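Local coordinates for conserved domain protein (PDB 3FBQ) that is of unknown function but carries two regions of E-set-type families, probably built as immunoglobulin-like beta-sandwiches, at residues Ser175-Glu183 with Ser194-Lys202. Residues are numbered along the deposited sequence; the frame is centred on the assembly and turned at random.
Sequences SFILYYNQE and SVDVELTVK
Y180 gives a hydrogen bond across to strand 196-202: its hydroxyl OH donates to the carbonyl O of V197 at 2.9 Å. The acceptor lies at the edge of the ring, close to its plane, and the C=O...OH angle of 157° has the donor arriving in the carbonyl plane. A tyrosine suits this place because it is long enough to span the gap between two strands whose axes come no nearer than 7.8 Å, and because its ring can line an apolar interior while its hydroxyl serves a main-chain oxygen.

The same ring receives L199 over one face. CD1 of L199 sits 3.6 Å from the ring centroid, a CH-pi contact that is displaced toward the CE1 rim, while CD2 reaches the CE2 side. A chi1 of 70° sets CG of Y180 between the backbone N and the carbonyl carbon, and from there the ring extends across to strand 196-202. The ring also meets W226 of strand 224-231.

Toward F176 the packing is apolar. L178 and V201 meet tip to tip, CD1 against CG2 at 3.7 Å, and L178 CD1 also lies 4.1 Å from CD1 of L199. Further along, V201 presents its other methyl, CG1, to the edge of the F176 ring at CZ. Branched aliphatic residues fit here, since V201 can serve two neighbours with separate methyls.

At the far end, the aliphatic CB and CG of Q182 run alongside CG2 of V197. A glutamine offers an apolar stem plus an amide that can face main-chain polar groups, although the amide's modelled orientation is doubtful.

The two strands, 144° apart in direction, are not neighbours in their sheet, which curls so that they face each other through inward-facing side chains, as in a beta-sandwich core, consistent with the immunoglobulin-like sandwich of E-set domains.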
loop_
_atom_site.group_PDB
_atom_site.type_symbol
_atom_site.label_atom_id
_atom_site.label_comp_id
_atom_site.label_asym_id
_atom_site.label_seq_id
_atom_site.Cartn_x
_atom_site.Cartn_y
_atom_site.Cartn_z
ATOM N N SER A 175 15.385 -27.837 4.811
ATOM C CA SER A 175 16.062 -26.998 3.825
ATOM C C SER A 175 17.412 -26.574 4.373
ATOM O O SER A 175 17.752 -26.844 5.527
ATOM C CB SER A 175 15.196 -25.778 3.484
ATOM O OG SER A 175 15.140 -24.888 4.605
ATOM N N PHE A 176 18.220 -25.972 3.506
ATOM C CA PHE A 176 19.526 -25.417 3.932
ATOM C C PHE A 176 19.856 -24.121 3.236
ATOM O O PHE A 176 19.453 -23.929 2.105
ATOM C CB PHE A 176 20.659 -26.450 3.787
ATOM C CG PHE A 176 21.188 -26.607 2.385
ATOM C CD1 PHE A 176 20.828 -27.707 1.613
ATOM C CD2 PHE A 176 22.063 -25.693 1.851
ATOM C CE1 PHE A 176 21.337 -27.902 0.323
ATOM C CE2 PHE A 176 22.535 -25.849 0.559
ATOM C CZ PHE A 176 22.200 -26.976 -0.196
ATOM N N ILE A 177 20.628 -23.249 3.862
ATOM C CA ILE A 177 20.896 -21.867 3.324
ATOM C C ILE A 177 22.345 -21.544 3.035
ATOM O O ILE A 177 23.201 -21.765 3.860
ATOM C CB ILE A 177 20.410 -20.799 4.302
ATOM C CG1 ILE A 177 18.927 -21.015 4.659
ATOM C CG2 ILE A 177 20.655 -19.415 3.740
ATOM C CD1 ILE A 177 18.510 -20.201 5.823
ATOM N N LEU A 178 22.631 -21.023 1.857
ATOM C CA LEU A 178 23.995 -20.504 1.587
ATOM C C LEU A 178 24.076 -18.965 1.641
ATOM O O LEU A 178 23.444 -18.272 0.843
ATOM C CB LEU A 178 24.544 -21.012 0.250
ATOM C CG LEU A 178 24.650 -22.542 0.121
ATOM C CD1 LEU A 178 25.144 -22.877 -1.250
ATOM C CD2 LEU A 178 25.485 -23.256 1.172
ATOM N N TYR A 179 24.850 -18.448 2.584
ATOM C CA TYR A 179 25.103 -17.037 2.637
ATOM C C TYR A 179 26.397 -16.696 1.925
ATOM O O TYR A 179 27.441 -17.304 2.130
ATOM C CB TYR A 179 25.303 -16.642 4.053
ATOM C CG TYR A 179 24.112 -16.806 4.914
ATOM C CD1 TYR A 179 23.191 -15.751 5.082
ATOM C CD2 TYR A 179 23.912 -18.012 5.650
ATOM C CE1 TYR A 179 22.126 -15.876 5.917
ATOM C CE2 TYR A 179 22.814 -18.144 6.514
ATOM C CZ TYR A 179 21.935 -17.067 6.635
ATOM O OH TYR A 179 20.858 -17.187 7.476
ATOM N N TYR A 180 26.350 -15.657 1.136
ATOM C CA TYR A 180 27.538 -15.280 0.421
ATOM C C TYR A 180 27.426 -13.865 -0.212
ATOM O O TYR A 180 26.409 -13.174 -0.042
ATOM C CB TYR A 180 27.774 -16.343 -0.628
ATOM C CG TYR A 180 26.739 -16.268 -1.711
ATOM C CD1 TYR A 180 25.473 -16.853 -1.551
ATOM C CD2 TYR A 180 27.018 -15.581 -2.909
ATOM C CE1 TYR A 180 24.511 -16.749 -2.576
ATOM C CE2 TYR A 180 26.067 -15.481 -3.942
ATOM C CZ TYR A 180 24.833 -16.056 -3.768
ATOM O OH TYR A 180 23.956 -15.960 -4.802
ATOM N N ASN A 181 28.479 -13.440 -0.927
ATOM C CA ASN A 181 28.527 -12.081 -1.519
ATOM C C ASN A 181 29.416 -12.012 -2.711
ATOM O O ASN A 181 30.302 -12.835 -2.847
ATOM C CB ASN A 181 28.977 -11.010 -0.530
ATOM C CG ASN A 181 30.301 -11.311 0.074
ATOM O OD1 ASN A 181 31.342 -11.394 -0.589
ATOM N ND2 ASN A 181 30.277 -11.476 1.363
ATOM N N GLN A 182 29.172 -11.005 -3.556
ATOM C CA GLN A 182 29.943 -10.759 -4.757
ATOM C C GLN A 182 30.722 -9.523 -4.465
ATOM O O GLN A 182 30.222 -8.634 -3.773
ATOM C CB GLN A 182 29.040 -10.546 -5.989
ATOM C CG GLN A 182 27.918 -9.527 -5.851
ATOM C CD GLN A 182 27.040 -9.411 -7.115
ATOM O OE1 GLN A 182 26.895 -8.317 -7.721
ATOM N NE2 GLN A 182 26.422 -10.525 -7.499
ATOM N N GLU A 183 31.966 -9.518 -4.963
ATOM C CA GLU A 183 32.810 -8.317 -5.103
ATOM C C GLU A 183 33.211 -8.036 -6.568
ATOM O O GLU A 183 33.486 -8.964 -7.334
ATOM C CB GLU A 183 34.029 -8.442 -4.225
ATOM C CG GLU A 183 33.698 -8.352 -2.757
ATOM C CD GLU A 183 34.807 -8.939 -1.894
ATOM O OE1 GLU A 183 35.994 -8.646 -2.183
ATOM O OE2 GLU A 183 34.505 -9.701 -0.940
ATOM N N SER A 194 25.548 -4.326 -14.321
ATOM C CA SER A 194 24.652 -5.292 -13.697
ATOM C C SER A 194 25.326 -6.653 -13.549
ATOM O O SER A 194 25.039 -7.583 -14.302
ATOM C CB SER A 194 23.363 -5.430 -14.509
ATOM O OG SER A 194 22.884 -6.764 -14.485
ATOM N N VAL A 195 26.221 -6.762 -12.572
ATOM C CA VAL A 195 26.815 -8.044 -12.217
ATOM C C VAL A 195 25.943 -8.797 -11.216
ATOM O O VAL A 195 25.611 -8.274 -10.153
ATOM C CB VAL A 195 28.226 -7.869 -11.624
ATOM C CG1 VAL A 195 28.940 -9.210 -11.550
ATOM C CG2 VAL A 195 29.027 -6.875 -12.451
ATOM N N ASP A 196 25.578 -10.026 -11.565
ATOM C CA ASP A 196 24.642 -10.787 -10.781
ATOM C C ASP A 196 25.166 -12.203 -10.622
ATOM O O ASP A 196 25.271 -12.941 -11.606
ATOM C CB ASP A 196 23.302 -10.778 -11.493
ATOM C CG ASP A 196 22.303 -11.663 -10.833
ATOM O OD1 ASP A 196 21.614 -12.400 -11.562
ATOM O OD2 ASP A 196 22.235 -11.650 -9.584
ATOM N N VAL A 197 25.473 -12.588 -9.386
ATOM C CA VAL A 197 26.152 -13.878 -9.109
ATOM C C VAL A 197 25.233 -14.961 -8.552
ATOM O O VAL A 197 24.840 -14.919 -7.401
ATOM C CB VAL A 197 27.336 -13.741 -8.128
ATOM C CG1 VAL A 197 28.152 -14.938 -8.200
ATOM C CG2 VAL A 197 28.187 -12.576 -8.459
ATOM N N GLU A 198 24.946 -15.944 -9.390
ATOM C CA GLU A 198 24.077 -17.058 -9.093
ATOM C C GLU A 198 24.935 -18.217 -8.718
ATOM O O GLU A 198 25.996 -18.359 -9.281
ATOM C CB GLU A 198 23.364 -17.482 -10.372
ATOM C CG GLU A 198 21.882 -17.705 -10.179
ATOM C CD GLU A 198 21.151 -16.368 -10.092
ATOM O OE1 GLU A 198 20.150 -16.315 -9.342
ATOM O OE2 GLU A 198 21.607 -15.378 -10.762
ATOM N N LEU A 199 24.472 -19.063 -7.799
ATOM C CA LEU A 199 25.140 -20.308 -7.473
ATOM C C LEU A 199 24.265 -21.487 -7.792
ATOM O O LEU A 199 23.044 -21.474 -7.640
ATOM C CB LEU A 199 25.452 -20.393 -6.002
ATOM C CG LEU A 199 25.975 -19.217 -5.191
ATOM C CD1 LEU A 199 25.881 -19.664 -3.741
ATOM C CD2 LEU A 199 27.394 -18.805 -5.563
ATOM N N THR A 200 24.929 -22.546 -8.205
ATOM C CA THR A 200 24.289 -23.792 -8.574
ATOM C C THR A 200 24.954 -24.759 -7.645
ATOM O O THR A 200 26.165 -24.633 -7.380
ATOM C CB THR A 200 24.584 -24.096 -10.076
ATOM O OG1 THR A 200 23.341 -24.116 -10.794
ATOM C CG2 THR A 200 25.419 -25.382 -10.299
ATOM N N VAL A 201 24.180 -25.704 -7.125
ATOM C CA VAL A 201 24.676 -26.545 -6.047
ATOM C C VAL A 201 24.630 -28.040 -6.340
ATOM O O VAL A 201 23.607 -28.558 -6.759
ATOM C CB VAL A 201 23.991 -26.187 -4.684
ATOM C CG1 VAL A 201 24.551 -26.983 -3.585
ATOM C CG2 VAL A 201 24.203 -24.709 -4.343
ATOM N N LYS A 202 25.770 -28.717 -6.116
ATOM C CA LYS A 202 25.835 -30.193 -6.108
ATOM C C LYS A 202 26.485 -30.677 -4.816
ATOM O O LYS A 202 27.101 -29.857 -4.146
ATOM C CB LYS A 202 26.634 -30.688 -7.315
ATOM C CG LYS A 202 25.861 -30.641 -8.611
ATOM C CD LYS A 202 26.528 -31.547 -9.630
ATOM C CE LYS A 202 25.656 -31.696 -10.875
ATOM N NZ LYS A 202 26.534 -31.904 -12.101
#